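Ribose-phosphate pyrophosphokinase (Thermus thermophilus, PDB 7PN0) catalyses the transfer of the diphosphate group of ATP to ribose 5-phosphate, making phosphoribosyl pyrophosphate. Local coordinates at residues 99-102 against 103-106; 131-134 against 135-139; 249-253 against 254-258. All blocks are in the same frame, centred on the assembly; numbering follows the deposited sequence.

Contact 1 of 3, residues 99-102 against 103-106. With SO4 (sulfate ion), chain H.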
loop_
_atom_site.group_PDB
_atom_site.type_symbol
_atom_site.label_atom_id
_atom_site.label_comp_id
_atom_site.label_asym_id
_atom_site.label_seq_id
_atom_site.Cartn_x
_atom_site.Cartn_y
_atom_site.Cartn_z
ATOM N N LYS A 99 -15.487 6.507 -18.269
ATOM C CA LYS A 99 -16.702 5.738 -17.947
ATOM C C LYS A 99 -17.834 6.271 -18.837
ATOM O O LYS A 99 -18.648 7.058 -18.358
ATOM C CB LYS A 99 -16.917 5.873 -16.446
ATOM C CG LYS A 99 -17.842 4.845 -15.860
ATOM C CD LYS A 99 -17.161 4.083 -14.758
ATOM C CE LYS A 99 -18.168 3.231 -14.043
ATOM N NZ LYS A 99 -17.980 3.266 -12.573
ATOM N N ASP A 100 -17.871 5.904 -20.108
ATOM C CA ASP A 100 -18.884 6.463 -21.042
ATOM C C ASP A 100 -20.161 5.612 -20.997
ATOM O O ASP A 100 -21.067 5.913 -21.753
ATOM C CB ASP A 100 -18.341 6.636 -22.461
ATOM C CG ASP A 100 -17.637 5.415 -23.042
ATOM O OD1 ASP A 100 -17.701 4.320 -22.399
ATOM O OD2 ASP A 100 -17.013 5.575 -24.133
ATOM N N ALA A 101 -20.232 4.576 -20.164
ATOM C CA ALA A 101 -21.478 3.838 -19.859
ATOM C C ALA A 101 -21.444 3.467 -18.391
ATOM O O ALA A 101 -20.368 3.308 -17.824
ATOM C CB ALA A 101 -21.597 2.584 -20.694
ATOM N N PRO A 102 -22.597 3.281 -17.726
ATOM C CA PRO A 102 -22.571 2.871 -16.331
ATOM C C PRO A 102 -22.025 1.436 -16.216
ATOM O O PRO A 102 -22.214 0.607 -17.116
ATOM C CB PRO A 102 -24.041 3.015 -15.927
ATOM C CG PRO A 102 -24.587 3.989 -16.945
ATOM C CD PRO A 102 -23.964 3.507 -18.227
ATOM N N ARG A 103 -21.284 1.204 -15.134
ATOM C CA ARG A 103 -20.909 -0.125 -14.627
ATOM C C ARG A 103 -19.933 -0.820 -15.585
ATOM O O ARG A 103 -20.018 -2.026 -15.717
ATOM C CB ARG A 103 -22.173 -0.923 -14.317
ATOM C CG ARG A 103 -23.250 -0.078 -13.643
ATOM C CD ARG A 103 -24.426 -0.932 -13.159
ATOM N NE ARG A 103 -25.550 -0.036 -13.046
ATOM C CZ ARG A 103 -26.447 0.159 -13.995
ATOM N NH1 ARG A 103 -27.423 1.039 -13.820
ATOM N NH2 ARG A 103 -26.422 -0.551 -15.094
ATOM N N ILE A 104 -18.993 -0.072 -16.144
ATOM C CA ILE A 104 -17.890 -0.639 -16.973
ATOM C C ILE A 104 -16.578 -0.478 -16.198
ATOM O O ILE A 104 -16.589 0.102 -15.125
ATOM C CB ILE A 104 -17.817 -0.003 -18.361
ATOM C CG1 ILE A 104 -17.305 1.440 -18.288
ATOM C CG2 ILE A 104 -19.141 -0.150 -19.119
ATOM C CD1 ILE A 104 -16.828 1.997 -19.599
ATOM N N SER A 105 -15.527 -1.113 -16.685
ATOM C CA SER A 105 -14.134 -0.943 -16.223
ATOM C C SER A 105 -13.487 0.191 -17.020
ATOM O O SER A 105 -13.623 0.228 -18.257
ATOM C CB SER A 105 -13.360 -2.239 -16.382
ATOM O OG SER A 105 -12.004 -2.047 -15.974
ATOM N N ILE A 106 -12.794 1.086 -16.340
ATOM C CA ILE A 106 -11.869 2.048 -17.003
ATOM C C ILE A 106 -10.561 1.282 -17.173
ATOM O O ILE A 106 -9.689 1.329 -16.261
ATOM C CB ILE A 106 -11.729 3.343 -16.201
ATOM C CG1 ILE A 106 -13.087 3.989 -15.903
ATOM C CG2 ILE A 106 -10.793 4.285 -16.932
ATOM C CD1 ILE A 106 -13.003 5.189 -14.990
HETATM S S SO4 H . -26.136 2.604 -10.289
HETATM O O1 SO4 H . -25.881 3.984 -10.143
HETATM O O2 SO4 H . -24.996 1.967 -10.923
HETATM O O3 SO4 H . -26.387 2.001 -8.989
HETATM O O4 SO4 H . -27.283 2.445 -11.159
HETATM O O HOH W 1 -18.081 0.407 -12.789
#
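Ala101 and Ile104 make the apolar part of this turn: CB of Ala101 lies 4.0 Å from CG2 of Ile104. While that branch of the isoleucine meets the alanine, the other runs through CG1, 3.6 Å from Ala101 O, to CD1, 3.7 Å from OD1 of Asp100, whose side chain crosses it at about a right angle. Asp100 also belongs to the ADP pocket.

A water accepts from Lys99 NZ at 2.9 Å and donates to Ile104 O at 2.8 Å, while the bent lysine chain lays its CE beside that same carbonyl.

Extended from CG to NE, Arg103 offers the sulfate two N-H groups along one guanidinium edge: NE to O2 and NH1 to O4, both 3.0 Å, the second nearly straight at 170°. Pro102 CB sits over one face. A leucine here has none of these donors, and is likely to leave the sulfate less firmly held and Tyr43 O of the second subunit without its partner. Ser46 and Arg48 of the second subunit and Ser302 to Ser304 of the third also grip this ion, probably from the crystallisation liquor; the chemistry implies an intersubunit anion site, consistent with the regulatory phosphate site of bacterial relatives.

Contact 2 of 3, residues 131-134 against 135-139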
loop_
_atom_site.group_PDB
_atom_site.type_symbol
_atom_site.label_atom_id
_atom_site.label_comp_id
_atom_site.label_asym_id
_atom_site.label_seq_id
_atom_site.Cartn_x
_atom_site.Cartn_y
_atom_site.Cartn_z
ATOM N N PRO A 131 -4.067 11.764 -23.828
ATOM C CA PRO A 131 -2.969 12.149 -22.947
ATOM C C PRO A 131 -3.299 12.014 -21.454
ATOM O O PRO A 131 -2.375 11.841 -20.664
ATOM C CB PRO A 131 -2.741 13.598 -23.368
ATOM C CG PRO A 131 -4.135 14.078 -23.726
ATOM C CD PRO A 131 -4.690 12.919 -24.519
ATOM N N GLN A 132 -4.580 11.997 -21.089
ATOM C CA GLN A 132 -4.995 11.811 -19.670
ATOM C C GLN A 132 -4.581 10.427 -19.173
ATOM O O GLN A 132 -4.420 10.260 -17.957
ATOM C CB GLN A 132 -6.499 11.991 -19.498
ATOM C CG GLN A 132 -6.951 13.415 -19.674
ATOM C CD GLN A 132 -7.161 13.823 -21.112
ATOM O OE1 GLN A 132 -7.069 13.038 -22.062
ATOM N NE2 GLN A 132 -7.493 15.079 -21.259
ATOM N N VAL A 133 -4.335 9.469 -20.080
ATOM C CA VAL A 133 -3.945 8.091 -19.644
ATOM C C VAL A 133 -2.608 8.138 -18.867
ATOM O O VAL A 133 -2.361 7.248 -18.028
ATOM C CB VAL A 133 -3.872 7.113 -20.831
ATOM C CG1 VAL A 133 -3.199 5.803 -20.465
ATOM C CG2 VAL A 133 -5.246 6.871 -21.416
ATOM N N HIS A 134 -1.745 9.102 -19.124
ATOM C CA HIS A 134 -0.511 9.306 -18.349
ATOM C C HIS A 134 -0.819 9.345 -16.842
ATOM O O HIS A 134 -0.083 8.730 -16.038
ATOM C CB HIS A 134 0.189 10.574 -18.815
ATOM C CG HIS A 134 1.655 10.649 -18.528
ATOM N ND1 HIS A 134 2.223 10.434 -17.276
ATOM C CD2 HIS A 134 2.670 11.052 -19.337
ATOM C CE1 HIS A 134 3.525 10.714 -17.331
ATOM N NE2 HIS A 134 3.822 11.063 -18.607
ATOM N N GLY A 135 -1.911 9.998 -16.473
ATOM C CA GLY A 135 -2.319 10.189 -15.065
ATOM C C GLY A 135 -2.985 8.972 -14.452
ATOM O O GLY A 135 -3.236 9.013 -13.273
ATOM N N PHE A 136 -3.138 7.891 -15.206
ATOM C CA PHE A 136 -3.633 6.602 -14.673
ATOM C C PHE A 136 -2.463 5.846 -14.020
ATOM O O PHE A 136 -2.720 4.910 -13.268
ATOM C CB PHE A 136 -4.252 5.745 -15.772
ATOM C CG PHE A 136 -5.525 6.285 -16.392
ATOM C CD1 PHE A 136 -6.203 7.375 -15.877
ATOM C CD2 PHE A 136 -6.111 5.617 -17.443
ATOM C CE1 PHE A 136 -7.382 7.817 -16.460
ATOM C CE2 PHE A 136 -7.296 6.055 -18.014
ATOM C CZ PHE A 136 -7.919 7.165 -17.534
ATOM N N PHE A 137 -1.219 6.244 -14.277
ATOM C CA PHE A 137 -0.004 5.619 -13.713
ATOM C C PHE A 137 0.484 6.429 -12.524
ATOM O O PHE A 137 0.535 7.649 -12.576
ATOM C CB PHE A 137 1.103 5.459 -14.759
ATOM C CG PHE A 137 0.787 4.472 -15.840
ATOM C CD1 PHE A 137 0.115 4.868 -16.979
ATOM C CD2 PHE A 137 1.127 3.140 -15.700
ATOM C CE1 PHE A 137 -0.217 3.949 -17.962
ATOM C CE2 PHE A 137 0.791 2.228 -16.684
ATOM C CZ PHE A 137 0.121 2.629 -17.807
ATOM N N LYS A 138 0.859 5.738 -11.451
ATOM C CA LYS A 138 1.569 6.350 -10.323
ATOM C C LYS A 138 3.068 6.330 -10.621
ATOM O O LYS A 138 3.768 7.273 -10.256
ATOM C CB LYS A 138 1.227 5.640 -9.011
ATOM C CG LYS A 138 1.926 6.283 -7.810
ATOM C CD LYS A 138 1.520 7.731 -7.526
ATOM C CE LYS A 138 1.844 8.197 -6.108
ATOM N NZ LYS A 138 1.752 9.674 -5.971
ATOM N N ILE A 139 3.550 5.272 -11.249
ATOM C CA ILE A 139 4.968 5.123 -11.663
ATOM C C ILE A 139 5.245 6.070 -12.818
ATOM O O ILE A 139 4.330 6.410 -13.555
ATOM C CB ILE A 139 5.281 3.684 -12.071
ATOM C CG1 ILE A 139 4.310 3.150 -13.146
ATOM C CG2 ILE A 139 5.327 2.808 -10.836
ATOM C CD1 ILE A 139 4.761 1.803 -13.750
#
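Phe136 folds back over Val133, three residues earlier in the chain, and its side chain can be followed outward atom by atom. CB starts 3.3 Å from Val133 O, the carbonyl to which the phenylalanine's own amide is bound. With CG beside the backbone N (chi1 -66°), the ring is directed back along the turn, and chi2 of only -9° presents a face to the preceding backbone. CG and CD2 lie against Val133 CA. The alpha hydrogen of Val133 makes a CH-pi contact, with CA 4.1 Å from the ring centroid and 17° off the normal. Over the same face, toward the CD1-CE1 edge, lies Gln132 O, 4.0 Å from CD1. CE2 ends against the valine branch CG2 at 4.1 Å.

Phe137 behaves differently: it turns an edge to the turn, with His134 O in its plane and CD1 3.6 Å from Val133 O. Valine suits its place by serving both rings, CG2 for Phe136 and CG1 for Phe137.

Beneath the rings the backbone is held by three successive bonds: Gly135 N to Gln132 O at 2.9 Å, Phe136 N to Val133 O at 3.0 Å, and a longer one from Phe137 N to His134 O at 3.3 Å. Phe136 and Ile106 pack on Gly135 of the third subunit, where the lack of a side chain leaves room for close approach; O of Gly135 in this chain accepts from Arg109 NH1 of that subunit. Gln132 reaches the same subunit, giving NE2 to Asp97 OD2. Bonds from each amide to the carbonyl three residues back define a 3-10 helix, here part of the connection between strands 122-126 and 141-144 of the N-terminal parallel sheet, at a subunit interface.

Contact 3 of 3, residues 249-253 against 254-258. With SO4 (sulfate ion), chain G.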
loop_
_atom_site.group_PDB
_atom_site.type_symbol
_atom_site.label_atom_id
_atom_site.label_comp_id
_atom_site.label_asym_id
_atom_site.label_seq_id
_atom_site.Cartn_x
_atom_site.Cartn_y
_atom_site.Cartn_z
ATOM N N GLY A 249 -0.314 0.889 -36.395
ATOM C CA GLY A 249 -0.876 0.152 -37.531
ATOM C C GLY A 249 -1.391 -1.156 -37.019
ATOM O O GLY A 249 -0.668 -2.178 -37.096
ATOM N N VAL A 250 -2.588 -1.109 -36.439
ATOM C CA VAL A 250 -3.154 -2.286 -35.750
ATOM C C VAL A 250 -3.757 -3.230 -36.823
ATOM O O VAL A 250 -3.445 -4.439 -36.801
ATOM C CB VAL A 250 -4.148 -1.846 -34.669
ATOM C CG1 VAL A 250 -4.621 -3.051 -33.892
ATOM C CG2 VAL A 250 -3.571 -0.765 -33.757
ATOM N N TYR A 251 -4.481 -2.691 -37.800
ATOM C CA TYR A 251 -4.836 -3.402 -39.073
ATOM C C TYR A 251 -5.551 -4.725 -38.763
ATOM O O TYR A 251 -5.065 -5.834 -39.072
ATOM C CB TYR A 251 -3.575 -3.630 -39.908
ATOM C CG TYR A 251 -2.850 -2.387 -40.350
ATOM C CD1 TYR A 251 -3.525 -1.293 -40.855
ATOM C CD2 TYR A 251 -1.468 -2.332 -40.330
ATOM C CE1 TYR A 251 -2.850 -0.203 -41.382
ATOM C CE2 TYR A 251 -0.785 -1.226 -40.794
ATOM C CZ TYR A 251 -1.470 -0.152 -41.314
ATOM O OH TYR A 251 -0.786 0.932 -41.787
ATOM N N VAL A 252 -6.698 -4.618 -38.095
ATOM C CA VAL A 252 -7.521 -5.787 -37.705
ATOM C C VAL A 252 -8.795 -5.826 -38.567
ATOM O O VAL A 252 -9.170 -4.797 -39.178
ATOM C CB VAL A 252 -7.805 -5.782 -36.193
ATOM C CG1 VAL A 252 -6.546 -6.108 -35.417
ATOM C CG2 VAL A 252 -8.421 -4.463 -35.727
ATOM N N GLY A 253 -9.421 -7.002 -38.621
ATOM C CA GLY A 253 -10.690 -7.261 -39.338
ATOM C C GLY A 253 -10.575 -6.843 -40.805
ATOM O O GLY A 253 -9.662 -7.264 -41.504
ATOM N N PRO A 254 -11.436 -5.924 -41.291
ATOM C CA PRO A 254 -11.470 -5.574 -42.718
ATOM C C PRO A 254 -10.434 -4.519 -43.147
ATOM O O PRO A 254 -10.517 -4.047 -44.277
ATOM C CB PRO A 254 -12.887 -4.989 -42.859
ATOM C CG PRO A 254 -13.134 -4.313 -41.522
ATOM C CD PRO A 254 -12.427 -5.183 -40.492
ATOM N N ALA A 255 -9.514 -4.101 -42.258
ATOM C CA ALA A 255 -8.626 -2.946 -42.549
ATOM C C ALA A 255 -7.912 -3.113 -43.910
ATOM O O ALA A 255 -7.887 -2.149 -44.685
ATOM C CB ALA A 255 -7.640 -2.769 -41.431
ATOM N N LEU A 256 -7.269 -4.246 -44.148
ATOM C CA LEU A 256 -6.383 -4.424 -45.336
ATOM C C LEU A 256 -7.236 -4.367 -46.621
ATOM O O LEU A 256 -6.868 -3.616 -47.548
ATOM C CB LEU A 256 -5.624 -5.749 -45.212
ATOM C CG LEU A 256 -4.202 -5.637 -44.657
ATOM C CD1 LEU A 256 -3.285 -5.084 -45.724
ATOM C CD2 LEU A 256 -4.135 -4.754 -43.425
ATOM N N ASP A 257 -8.359 -5.084 -46.630
ATOM C CA ASP A 257 -9.351 -5.096 -47.747
ATOM C C ASP A 257 -9.861 -3.677 -47.995
ATOM O O ASP A 257 -10.006 -3.295 -49.160
ATOM C CB ASP A 257 -10.539 -6.024 -47.465
ATOM C CG ASP A 257 -10.239 -7.517 -47.401
ATOM O OD1 ASP A 257 -9.159 -7.959 -47.840
ATOM O OD2 ASP A 257 -11.087 -8.233 -46.908
ATOM N N ARG A 258 -10.161 -2.925 -46.929
ATOM C CA ARG A 258 -10.758 -1.571 -47.022
ATOM C C ARG A 258 -9.742 -0.606 -47.630
ATOM O O ARG A 258 -10.105 0.202 -48.496
ATOM C CB ARG A 258 -11.196 -1.109 -45.632
ATOM C CG ARG A 258 -12.532 -1.669 -45.177
ATOM C CD ARG A 258 -12.850 -1.185 -43.782
ATOM N NE ARG A 258 -14.190 -1.526 -43.362
ATOM C CZ ARG A 258 -14.704 -1.237 -42.167
ATOM N NH1 ARG A 258 -15.946 -1.602 -41.874
ATOM N NH2 ARG A 258 -13.961 -0.644 -41.242
HETATM S S SO4 G . -15.983 -0.214 -38.267
HETATM O O1 SO4 G . -15.395 0.925 -38.906
HETATM O O2 SO4 G . -15.052 -0.841 -37.385
HETATM O O3 SO4 G . -17.118 0.243 -37.535
HETATM O O4 SO4 G . -16.381 -1.178 -39.253
HETATM O O HOH W 2 -9.015 -7.198 -44.466
#
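Tyr251 stands with its ring edge to Ala255, the methyl CB lying near the ring plane and 4.4 Å from CD1. Its CG lies anti to the carbonyl carbon (chi1 -62°), which sends the ring off beside the backbone N. The same methyl sits closer to the backbone, 3.7 Å from Tyr251 CA, a fit for which alanine is small enough. Leu256 crosses the tyrosine at a slant and sets its CD2 branch 3.7 Å from Tyr251 CB. One face of the aromatic ring lies over Gly249 CA, so close that a beta carbon there would clash; past the ring are Val267, Ala269 and Leu281 of neighbouring strands.

The two sides are joined by a type II' beta turn, Val252 to Ala255, that leads into helix 255-261. Gly253, with its positive phi of 55°, takes the position that glycine fills most readily, and Pro254 follows at the N-cap. Ala255 N closes the turn on Val252 O at 3.2 Å, and a water joins Gly253 O to Asp257 N in the first helical turn.

Pro254 covers a face of the Arg258 guanidinium, CG lying 3.4 Å above its plane, over its centre. The extended arginine then meets a sulfate edge-on. NH1 binds O4 at 2.7 Å, whereas NH2 binds O1 at 3.2 Å and makes a second, weak bond to O4. NH2 also donates to Thr223 O, and Thr223 OG1 binds the sulfate too, placing this ion beside what is probably the family's PRPP-binding loop.

In the fold
From the N terminus, strand 83-88 leads into the loop that holds contact 1, which bends the chain just before helix 107-118. After strand 122-126, contact 2 winds up the connection to strand 141-144, and its Phe136 and Phe137 pack on helix 107-118. Contacts 1 and 2 touch directly, Ile106 CG2 meeting Phe136 CE2 at 4.1 Å, and both border the third subunit. Contact 3 comes much later, in the phosphoribosyl synthetase-associated domain, turning the chain from strand 248-249 into helix 255-261; its nearest atoms stay about 15 Å from contact 2, across the chain's centre. The three follow in series, with none enclosing or crossing another.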